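PDB 3R6N: desmoplakin from Homo sapiens, which probably links intermediate filaments to desmosomal adhesion complexes, its plakin domain contributing a rigid rod of spectrin repeats with an SH3 domain. Local coordinates for residues Cys14-Met25 / His44-Tyr54. Sequence-based numbering, arbitrary orientation.
Sequences CLGWMRQQRAEM and HRGIHNSIGDY
The indole of Trp17 lies face to face on the phenol ring of Tyr54, the six-membered ring and the phenol having centroids 4.2 Å apart and planes inclined by 29°. From its backbone outward, Tyr54 runs along the indole. CG sits anti to the backbone N (chi1 -166°), which sends the ring across to the opposing helix. CB already touches the outer rim of the indole, at CZ3 and CH2. CG comes closest, 3.4 Å from Trp17 CZ3, an atom that stands over the centre of the phenol. Further out, CE1, CE2 and CZ pass beneath CE3 of the indole, the two side chains lying alongside each other and pointing opposite ways. The tip, OH, ends 3.3 Å from Cys14 SG, at the edge of the ring, while CG of Met18 approaches CE2 obliquely.

The indole is covered on its other face too, by CG of Gln21 one helical turn on, so it is sandwiched between the Tyr54 ring and the Gln21 side chain of its own helix. Its CH2 meets Ile51 CG2 at 3.9 Å. Segments 14-24 and 44-54, parts of helices 5-24 and 34-64, run nearly antiparallel (160°), their axes coming within 11.6 Å, in a helical bundle with helix 68-117, consistent with the spectrin-repeat fold; that third helix touches Cys14 and Ile51.

Towards the end of helix 5-24 Ile47 takes over: its CG2 packs against Gln21 OE1 at 3.6 Å, and its CD1 reaches OE1 of the extended Glu24. Beyond it, Met25 brings SD to the edge of the His44 imidazole, 4.1 Å from CE1. Helix 68-117 holds that ring, its NE2 hydrogen-bonded to Ser85 O, and Arg88 of the same helix bonds to Met25 O.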
# COMPACT_ATOMS: atom_id res chain seq x y z
N CYS A 14 -8.46 -56.20 -48.83
CA CYS A 14 -7.75 -54.93 -48.86
C CYS A 14 -8.56 -53.81 -48.23
O CYS A 14 -8.10 -53.14 -47.31
CB CYS A 14 -7.38 -54.55 -50.29
SG CYS A 14 -5.80 -55.19 -50.84
N LEU A 15 -9.77 -53.60 -48.74
CA LEU A 15 -10.64 -52.56 -48.22
C LEU A 15 -10.94 -52.81 -46.74
O LEU A 15 -11.26 -51.89 -46.00
CB LEU A 15 -11.95 -52.50 -49.01
CG LEU A 15 -11.85 -52.13 -50.49
CD1 LEU A 15 -13.24 -52.04 -51.10
CD2 LEU A 15 -11.11 -50.82 -50.68
N GLY A 16 -10.81 -54.07 -46.33
CA GLY A 16 -11.05 -54.45 -44.95
C GLY A 16 -9.92 -54.08 -44.02
O GLY A 16 -10.14 -53.66 -42.89
N TRP A 17 -8.69 -54.23 -44.50
CA TRP A 17 -7.53 -53.85 -43.70
C TRP A 17 -7.35 -52.34 -43.74
O TRP A 17 -7.00 -51.72 -42.73
CB TRP A 17 -6.27 -54.54 -44.20
CG TRP A 17 -5.05 -54.15 -43.42
CD1 TRP A 17 -4.61 -54.71 -42.26
CD2 TRP A 17 -4.13 -53.10 -43.74
NE1 TRP A 17 -3.47 -54.08 -41.83
CE2 TRP A 17 -3.15 -53.09 -42.72
CE3 TRP A 17 -4.04 -52.18 -44.78
CZ2 TRP A 17 -2.09 -52.19 -42.72
CZ3 TRP A 17 -2.99 -51.28 -44.77
CH2 TRP A 17 -2.03 -51.29 -43.75
N MET A 18 -7.60 -51.75 -44.90
CA MET A 18 -7.46 -50.30 -45.07
C MET A 18 -8.48 -49.51 -44.26
O MET A 18 -8.24 -48.35 -43.92
CB MET A 18 -7.56 -49.92 -46.55
CG MET A 18 -6.23 -49.98 -47.28
SD MET A 18 -6.29 -49.10 -48.85
CE MET A 18 -7.30 -50.22 -49.82
N ARG A 19 -9.61 -50.12 -43.95
CA ARG A 19 -10.65 -49.45 -43.19
C ARG A 19 -10.56 -49.81 -41.71
O ARG A 19 -11.01 -49.06 -40.86
CB ARG A 19 -12.03 -49.76 -43.77
CG ARG A 19 -12.28 -49.07 -45.10
CD ARG A 19 -13.43 -49.68 -45.87
NE ARG A 19 -13.56 -49.08 -47.20
CZ ARG A 19 -14.40 -49.51 -48.14
NH1 ARG A 19 -15.19 -50.55 -47.91
NH2 ARG A 19 -14.44 -48.89 -49.31
N GLN A 20 -9.97 -50.96 -41.42
CA GLN A 20 -9.71 -51.32 -40.03
C GLN A 20 -8.62 -50.43 -39.47
O GLN A 20 -8.51 -50.25 -38.25
CB GLN A 20 -9.33 -52.80 -39.91
CG GLN A 20 -9.22 -53.29 -38.47
CD GLN A 20 -10.47 -53.01 -37.66
OE1 GLN A 20 -11.58 -53.07 -38.18
NE2 GLN A 20 -10.29 -52.68 -36.39
N GLN A 21 -7.81 -49.86 -40.35
CA GLN A 21 -6.78 -48.90 -39.96
C GLN A 21 -7.39 -47.53 -39.65
O GLN A 21 -6.93 -46.83 -38.76
CB GLN A 21 -5.71 -48.77 -41.04
CG GLN A 21 -4.93 -50.04 -41.30
CD GLN A 21 -4.15 -50.51 -40.08
OE1 GLN A 21 -3.12 -49.94 -39.74
NE2 GLN A 21 -4.65 -51.55 -39.42
N ARG A 22 -8.42 -47.16 -40.41
CA ARG A 22 -9.12 -45.91 -40.17
C ARG A 22 -9.85 -45.97 -38.83
O ARG A 22 -9.89 -45.00 -38.08
CB ARG A 22 -10.13 -45.62 -41.28
CG ARG A 22 -9.53 -45.59 -42.67
CD ARG A 22 -10.59 -45.29 -43.72
NE ARG A 22 -10.98 -43.89 -43.74
CZ ARG A 22 -10.46 -42.98 -44.57
NH1 ARG A 22 -9.54 -43.34 -45.45
NH2 ARG A 22 -10.87 -41.72 -44.52
N ALA A 23 -10.44 -47.13 -38.54
CA ALA A 23 -11.16 -47.34 -37.30
C ALA A 23 -10.24 -47.14 -36.11
O ALA A 23 -10.58 -46.45 -35.15
CB ALA A 23 -11.78 -48.72 -37.27
N GLU A 24 -9.06 -47.76 -36.17
CA GLU A 24 -8.11 -47.67 -35.07
C GLU A 24 -7.64 -46.25 -34.81
O GLU A 24 -7.54 -45.82 -33.67
CB GLU A 24 -6.91 -48.58 -35.32
CG GLU A 24 -7.23 -50.06 -35.26
CD GLU A 24 -6.01 -50.93 -35.48
OE1 GLU A 24 -4.88 -50.40 -35.36
OE2 GLU A 24 -6.17 -52.13 -35.78
N MET A 25 -7.35 -45.51 -35.88
CA MET A 25 -6.85 -44.15 -35.72
C MET A 25 -7.96 -43.12 -35.52
O MET A 25 -7.70 -41.92 -35.50
CB MET A 25 -5.92 -43.75 -36.87
CG MET A 25 -6.50 -43.90 -38.26
SD MET A 25 -5.39 -43.22 -39.52
CE MET A 25 -5.65 -41.46 -39.27
N HIS A 44 0.83 -44.06 -33.40
CA HIS A 44 0.49 -43.73 -34.78
C HIS A 44 1.69 -43.85 -35.72
O HIS A 44 1.54 -44.25 -36.87
CB HIS A 44 -0.10 -42.32 -34.87
CG HIS A 44 -0.53 -41.94 -36.25
ND1 HIS A 44 -1.57 -42.57 -36.91
CD2 HIS A 44 -0.07 -40.99 -37.11
CE1 HIS A 44 -1.73 -42.03 -38.10
NE2 HIS A 44 -0.83 -41.07 -38.25
N ARG A 45 2.87 -43.48 -35.23
CA ARG A 45 4.08 -43.61 -36.03
C ARG A 45 4.22 -45.05 -36.53
O ARG A 45 4.75 -45.29 -37.62
CB ARG A 45 5.32 -43.20 -35.22
CG ARG A 45 6.64 -43.44 -35.95
CD ARG A 45 7.86 -43.02 -35.12
NE ARG A 45 7.97 -41.56 -35.00
CZ ARG A 45 7.74 -40.88 -33.87
NH1 ARG A 45 7.40 -41.52 -32.76
NH2 ARG A 45 7.86 -39.56 -33.86
N GLY A 46 3.73 -45.99 -35.74
CA GLY A 46 3.79 -47.40 -36.10
C GLY A 46 2.75 -47.76 -37.14
O GLY A 46 2.96 -48.65 -37.96
N ILE A 47 1.63 -47.05 -37.09
CA ILE A 47 0.54 -47.28 -38.03
C ILE A 47 0.78 -46.55 -39.35
O ILE A 47 0.42 -47.04 -40.41
CB ILE A 47 -0.81 -46.84 -37.43
CG1 ILE A 47 -1.19 -47.77 -36.27
CG2 ILE A 47 -1.90 -46.83 -38.48
CD1 ILE A 47 -2.60 -47.56 -35.77
N HIS A 48 1.41 -45.38 -39.27
CA HIS A 48 1.71 -44.59 -40.46
C HIS A 48 2.78 -45.26 -41.31
O HIS A 48 2.59 -45.45 -42.51
CB HIS A 48 2.17 -43.19 -40.07
CG HIS A 48 2.53 -42.32 -41.23
ND1 HIS A 48 1.61 -41.55 -41.90
CD2 HIS A 48 3.72 -42.11 -41.84
CE1 HIS A 48 2.21 -40.90 -42.88
NE2 HIS A 48 3.49 -41.22 -42.86
N ASN A 49 3.90 -45.61 -40.69
CA ASN A 49 4.97 -46.31 -41.40
C ASN A 49 4.52 -47.68 -41.87
O ASN A 49 5.19 -48.32 -42.69
CB ASN A 49 6.21 -46.43 -40.51
CG ASN A 49 6.91 -45.10 -40.29
OD1 ASN A 49 6.93 -44.24 -41.18
ND2 ASN A 49 7.50 -44.93 -39.12
N SER A 50 3.38 -48.12 -41.37
CA SER A 50 2.81 -49.42 -41.73
C SER A 50 2.03 -49.32 -43.04
O SER A 50 2.15 -50.18 -43.91
CB SER A 50 1.91 -49.94 -40.61
OG SER A 50 1.48 -51.26 -40.87
N ILE A 51 1.23 -48.27 -43.17
CA ILE A 51 0.44 -48.07 -44.38
C ILE A 51 1.29 -47.44 -45.48
O ILE A 51 0.97 -47.55 -46.66
CB ILE A 51 -0.80 -47.20 -44.12
CG1 ILE A 51 -0.44 -45.72 -44.17
CG2 ILE A 51 -1.46 -47.58 -42.80
CD1 ILE A 51 -1.65 -44.82 -44.16
N GLY A 52 2.36 -46.76 -45.08
CA GLY A 52 3.30 -46.22 -46.04
C GLY A 52 4.00 -47.36 -46.75
O GLY A 52 4.27 -47.29 -47.95
N ASP A 53 4.28 -48.42 -46.00
CA ASP A 53 4.91 -49.61 -46.56
C ASP A 53 3.90 -50.44 -47.35
O ASP A 53 4.28 -51.25 -48.19
CB ASP A 53 5.52 -50.47 -45.46
CG ASP A 53 6.83 -49.90 -44.95
OD1 ASP A 53 6.93 -48.67 -44.79
OD2 ASP A 53 7.77 -50.70 -44.73
N TYR A 54 2.62 -50.21 -47.08
CA TYR A 54 1.57 -50.98 -47.72
C TYR A 54 1.35 -50.59 -49.18
O TYR A 54 0.66 -51.28 -49.92
CB TYR A 54 0.26 -50.82 -46.95
CG TYR A 54 -0.80 -51.83 -47.31
CD1 TYR A 54 -0.71 -53.14 -46.87
CD2 TYR A 54 -1.89 -51.47 -48.09
CE1 TYR A 54 -1.68 -54.07 -47.20
CE2 TYR A 54 -2.87 -52.39 -48.43
CZ TYR A 54 -2.75 -53.69 -47.98
OH TYR A 54 -3.72 -54.62 -48.30